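Local coordinates for protein phosphodiesterase (Salpingoeca rosetta, PDB 7CJ3) that is the membrane-embedded, rhodopsin-like part of a phosphodiesterase, a helical bundle that holds retinal, at residues N113-V118 with V126-Y131. Numbering follows the deposited sequence.
Sequences NLYFLV and VWLMRY. With OLC ((2R)-2,3-dihydroxypropyl (9Z)-octadec-9-enoate), chain M.
L114 meets M129. L114 CD1 lies 3.6 Å from M129 CE. The M129 chain bends at both chi2 and chi3 (66° and 86°), which folds its methyl back to L114. W32 and M36 of helix 17-41 also touch M129. Y115 sends its ring across L128, with Y115 CD2 3.8 Å from L128 CD1. The lipid-like OLC comes to the edge of the same ring, its C16 close to CE2. A water accepts from M129 N at 3.0 Å and donates weakly to Y115 O. F116 turns to the other side and lies alongside W127, pointing the same way. The two rings are oblique, with planes at 59°, and F116 CB sits 3.8 Å from W127 CE3. V51 of helix 45-54 touches both. L117 and V126 form an antiparallel hydrogen-bonded pair. L117 N gives to V126 O at 3.2 Å, and V126 N gives to L117 O at 2.8 Å. Both bonds are nearly straight at hydrogen, but V126 N stands above the plane of the L117 carbonyl. L117 CD1 also reaches L128 CD1, the two side chains crossing at about a right angle. This two-strand hairpin leads into helix 128-149, with W127 at its N-cap position; Y131, in the first turn, touches retinal. L128 lies on the side that also meets OLC, and W127 on the side of helix 45-54. The apolar contacts are not directional, so the register at L117 and V126 probably rests on the two direct backbone bonds, with the water only a weak link at Y115.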
ATOM      1  N   ASN B 113      16.970  17.087   0.893  1.00 34.26           N
ATOM      2  CA  ASN B 113      18.389  16.898   1.305  1.00 30.29           C
ATOM      3  C   ASN B 113      18.419  16.866   2.838  1.00 29.74           C
ATOM      4  O   ASN B 113      18.211  17.946   3.465  1.00 26.97           O
ATOM      5  CB  ASN B 113      19.298  17.995   0.751  1.00 27.61           C
ATOM      6  CG  ASN B 113      19.231  18.078  -0.752  1.00 26.89           C
ATOM      7  OD1 ASN B 113      19.726  17.215  -1.453  1.00 28.73           O
ATOM      8  ND2 ASN B 113      18.574  19.098  -1.268  1.00 30.43           N
ATOM      9  N   LEU B 114      18.623  15.665   3.396  1.00 30.12           N
ATOM     10  CA  LEU B 114      18.651  15.421   4.857  1.00 31.13           C
ATOM     11  C   LEU B 114      20.056  14.959   5.259  1.00 32.67           C
ATOM     12  O   LEU B 114      20.636  14.109   4.583  1.00 29.61           O
ATOM     13  CB  LEU B 114      17.576  14.404   5.240  1.00 30.36           C
ATOM     14  CG  LEU B 114      16.136  14.802   4.924  1.00 31.06           C
ATOM     15  CD1 LEU B 114      15.188  13.654   5.257  1.00 33.39           C
ATOM     16  CD2 LEU B 114      15.725  16.048   5.690  1.00 30.42           C
ATOM     17  N   TYR B 115      20.574  15.559   6.327  1.00 37.47           N
ATOM     18  CA  TYR B 115      21.822  15.174   7.024  1.00 38.22           C
ATOM     19  C   TYR B 115      21.733  13.690   7.367  1.00 40.02           C
ATOM     20  O   TYR B 115      20.656  13.213   7.825  1.00 39.91           O
ATOM     21  CB  TYR B 115      22.010  15.997   8.300  1.00 40.86           C
ATOM     22  CG  TYR B 115      23.233  15.622   9.084  1.00 40.01           C
ATOM     23  CD1 TYR B 115      24.489  15.676   8.506  1.00 38.88           C
ATOM     24  CD2 TYR B 115      23.124  15.187  10.388  1.00 40.46           C
ATOM     25  CE1 TYR B 115      25.623  15.336   9.220  1.00 41.81           C
ATOM     26  CE2 TYR B 115      24.243  14.843  11.128  1.00 42.50           C
ATOM     27  CZ  TYR B 115      25.494  14.932  10.544  1.00 44.12           C
ATOM     28  OH  TYR B 115      26.595  14.608  11.282  1.00 44.72           O
ATOM     29  N   PHE B 116      22.849  12.992   7.134  1.00 39.09           N
ATOM     30  CA  PHE B 116      23.007  11.520   7.283  1.00 34.29           C
ATOM     31  C   PHE B 116      24.448  11.218   7.704  1.00 32.06           C
ATOM     32  O   PHE B 116      25.353  12.047   7.476  1.00 30.66           O
ATOM     33  CB  PHE B 116      22.612  10.817   5.978  1.00 29.68           C
ATOM     34  CG  PHE B 116      23.523  11.086   4.812  1.00 26.41           C
ATOM     35  CD1 PHE B 116      23.284  12.143   3.963  1.00 26.38           C
ATOM     36  CD2 PHE B 116      24.620  10.272   4.555  1.00 29.37           C
ATOM     37  CE1 PHE B 116      24.092  12.361   2.849  1.00 29.61           C
ATOM     38  CE2 PHE B 116      25.447  10.501   3.465  1.00 28.60           C
ATOM     39  CZ  PHE B 116      25.179  11.548   2.611  1.00 30.08           C
ATOM     40  N   LEU B 117      24.641  10.058   8.323  1.00 33.84           N
ATOM     41  CA  LEU B 117      25.971   9.571   8.762  1.00 37.12           C
ATOM     42  C   LEU B 117      26.492   8.636   7.683  1.00 34.76           C
ATOM     43  O   LEU B 117      25.675   8.158   6.887  1.00 38.22           O
ATOM     44  CB  LEU B 117      25.836   8.885  10.128  1.00 38.51           C
ATOM     45  CG  LEU B 117      25.812   9.816  11.351  1.00 41.41           C
ATOM     46  CD1 LEU B 117      25.189  11.163  11.049  1.00 44.47           C
ATOM     47  CD2 LEU B 117      25.078   9.176  12.519  1.00 44.35           C
ATOM     48  N   VAL B 118      27.809   8.445   7.631  1.00 38.95           N
ATOM     49  CA  VAL B 118      28.476   7.398   6.802  1.00 43.04           C
ATOM     50  C   VAL B 118      28.981   6.325   7.773  1.00 44.67           C
ATOM     51  O   VAL B 118      29.663   6.707   8.768  1.00 54.01           O
ATOM     52  CB  VAL B 118      29.583   8.030   5.941  1.00 40.26           C
ATOM     53  CG1 VAL B 118      30.267   7.025   5.060  1.00 46.12           C
ATOM     54  CG2 VAL B 118      29.026   9.160   5.100  1.00 39.34           C
ATOM     55  N   VAL B 126      23.653   6.287   6.751  1.00 29.47           N
ATOM     56  CA  VAL B 126      22.809   5.989   7.931  1.00 29.24           C
ATOM     57  C   VAL B 126      21.720   7.064   7.993  1.00 30.75           C
ATOM     58  O   VAL B 126      22.014   8.208   8.366  1.00 37.04           O
ATOM     59  CB  VAL B 126      23.663   5.988   9.212  1.00 28.18           C
ATOM     60  CG1 VAL B 126      22.892   5.476  10.426  1.00 29.10           C
ATOM     61  CG2 VAL B 126      24.938   5.202   9.014  1.00 27.40           C
ATOM     62  N   TRP B 127      20.493   6.705   7.625  1.00 30.22           N
ATOM     63  CA  TRP B 127      19.354   7.646   7.521  1.00 26.88           C
ATOM     64  C   TRP B 127      18.813   7.893   8.927  1.00 26.62           C
ATOM     65  O   TRP B 127      18.069   6.995   9.455  1.00 26.35           O
ATOM     66  CB  TRP B 127      18.283   7.069   6.615  1.00 25.13           C
ATOM     67  CG  TRP B 127      18.710   6.792   5.206  1.00 25.37           C
ATOM     68  CD1 TRP B 127      18.528   5.622   4.520  1.00 27.09           C
ATOM     69  CD2 TRP B 127      19.296   7.711   4.266  1.00 26.35           C
ATOM     70  NE1 TRP B 127      18.969   5.747   3.232  1.00 26.30           N
ATOM     71  CE2 TRP B 127      19.458   7.010   3.048  1.00 27.05           C
ATOM     72  CE3 TRP B 127      19.684   9.055   4.319  1.00 25.40           C
ATOM     73  CZ2 TRP B 127      20.009   7.604   1.909  1.00 29.07           C
ATOM     74  CZ3 TRP B 127      20.240   9.630   3.193  1.00 25.14           C
ATOM     75  CH2 TRP B 127      20.384   8.927   1.998  1.00 26.50           C
ATOM     76  N   LEU B 128      19.139   9.066   9.499  1.00 24.24           N
ATOM     77  CA  LEU B 128      18.719   9.456  10.871  1.00 23.41           C
ATOM     78  C   LEU B 128      17.198   9.684  10.911  1.00 22.35           C
ATOM     79  O   LEU B 128      16.564   9.533  11.990  1.00 19.78           O
ATOM     80  CB  LEU B 128      19.503  10.718  11.223  1.00 25.21           C
ATOM     81  CG  LEU B 128      21.003  10.484  11.459  1.00 26.06           C
ATOM     82  CD1 LEU B 128      21.801  11.787  11.361  1.00 25.44           C
ATOM     83  CD2 LEU B 128      21.225   9.810  12.812  1.00 26.36           C
ATOM     84  N   MET B 129      16.612   9.992   9.757  1.00 22.24           N
ATOM     85  CA  MET B 129      15.142  10.194   9.614  1.00 22.96           C
ATOM     86  C   MET B 129      14.404   8.859   9.809  1.00 19.30           C
ATOM     87  O   MET B 129      13.430   8.842  10.577  1.00 17.62           O
ATOM     88  CB  MET B 129      14.791  10.819   8.260  1.00 25.94           C
ATOM     89  CG  MET B 129      13.315  11.141   8.103  1.00 29.33           C
ATOM     90  SD  MET B 129      12.692  12.433   9.197  1.00 33.87           S
ATOM     91  CE  MET B 129      13.110  13.835   8.159  1.00 37.02           C
ATOM     92  N   ARG B 130      14.875   7.771   9.199  1.00 17.79           N
ATOM     93  CA  ARG B 130      14.288   6.426   9.446  1.00 17.29           C
ATOM     94  C   ARG B 130      14.401   6.109  10.943  1.00 18.66           C
ATOM     95  O   ARG B 130      13.350   5.793  11.547  1.00 18.39           O
ATOM     96  CB  ARG B 130      14.896   5.329   8.582  1.00 15.58           C
ATOM     97  CG  ARG B 130      14.130   4.012   8.679  1.00 16.00           C
ATOM     98  CD  ARG B 130      14.447   3.052   7.533  1.00 15.89           C
ATOM     99  NE  ARG B 130      15.883   2.934   7.315  1.00 15.40           N
ATOM    100  CZ  ARG B 130      16.465   2.692   6.138  1.00 16.74           C
ATOM    101  NH1 ARG B 130      15.742   2.474   5.040  1.00 18.61           N
ATOM    102  NH2 ARG B 130      17.780   2.638   6.062  1.00 16.46           N
ATOM    103  N   TYR B 131      15.591   6.251  11.531  1.00 18.04           N
ATOM    104  CA  TYR B 131      15.802   6.023  12.986  1.00 18.69           C
ATOM    105  C   TYR B 131      14.855   6.931  13.796  1.00 17.71           C
ATOM    106  O   TYR B 131      14.190   6.409  14.720  1.00 19.52           O
ATOM    107  CB  TYR B 131      17.283   6.186  13.353  1.00 19.82           C
ATOM    108  CG  TYR B 131      18.139   4.975  13.073  1.00 20.57           C
ATOM    109  CD1 TYR B 131      18.059   3.827  13.876  1.00 20.93           C
ATOM    110  CD2 TYR B 131      19.058   4.968  12.033  1.00 20.97           C
ATOM    111  CE1 TYR B 131      18.843   2.708  13.637  1.00 20.16           C
ATOM    112  CE2 TYR B 131      19.864   3.862  11.785  1.00 21.14           C
ATOM    113  CZ  TYR B 131      19.758   2.728  12.586  1.00 21.83           C
ATOM    114  OH  TYR B 131      20.560   1.640  12.342  1.00 22.73           O
TER
HETATM  115  C10 OLC M 403      17.661  11.282  16.150  1.00 59.94           C
HETATM  116  C9  OLC M 403      17.641   9.961  16.183  1.00 50.70           C
HETATM  117  C11 OLC M 403      18.795  12.119  15.534  1.00 63.85           C
HETATM  118  C8  OLC M 403      18.776   9.188  15.569  1.00 52.02           C
HETATM  119  C16 OLC M 403      22.032  15.624  13.750  1.00 56.51           C
HETATM  120  C12 OLC M 403      18.749  13.618  15.960  1.00 64.20           C
HETATM  121  C7  OLC M 403      19.402   8.226  16.567  1.00 48.98           C
HETATM  122  C15 OLC M 403      20.743  16.422  14.102  1.00 55.51           C
HETATM  123  C13 OLC M 403      18.946  14.689  14.849  1.00 59.52           C
HETATM  124  C6  OLC M 403      20.023   8.897  17.804  1.00 46.48           C
HETATM  125  C14 OLC M 403      19.856  15.867  15.246  1.00 53.24           C
HETATM  126  C5  OLC M 403      21.448   8.413  18.113  1.00 39.86           C
HETATM  127  C4  OLC M 403      22.496   9.150  17.283  1.00 38.20           C
HETATM  128  C3  OLC M 403      23.848   8.521  17.547  1.00 37.73           C
HETATM  129  O   HOH W   1      18.299  10.847   7.385  1.00 23.21           O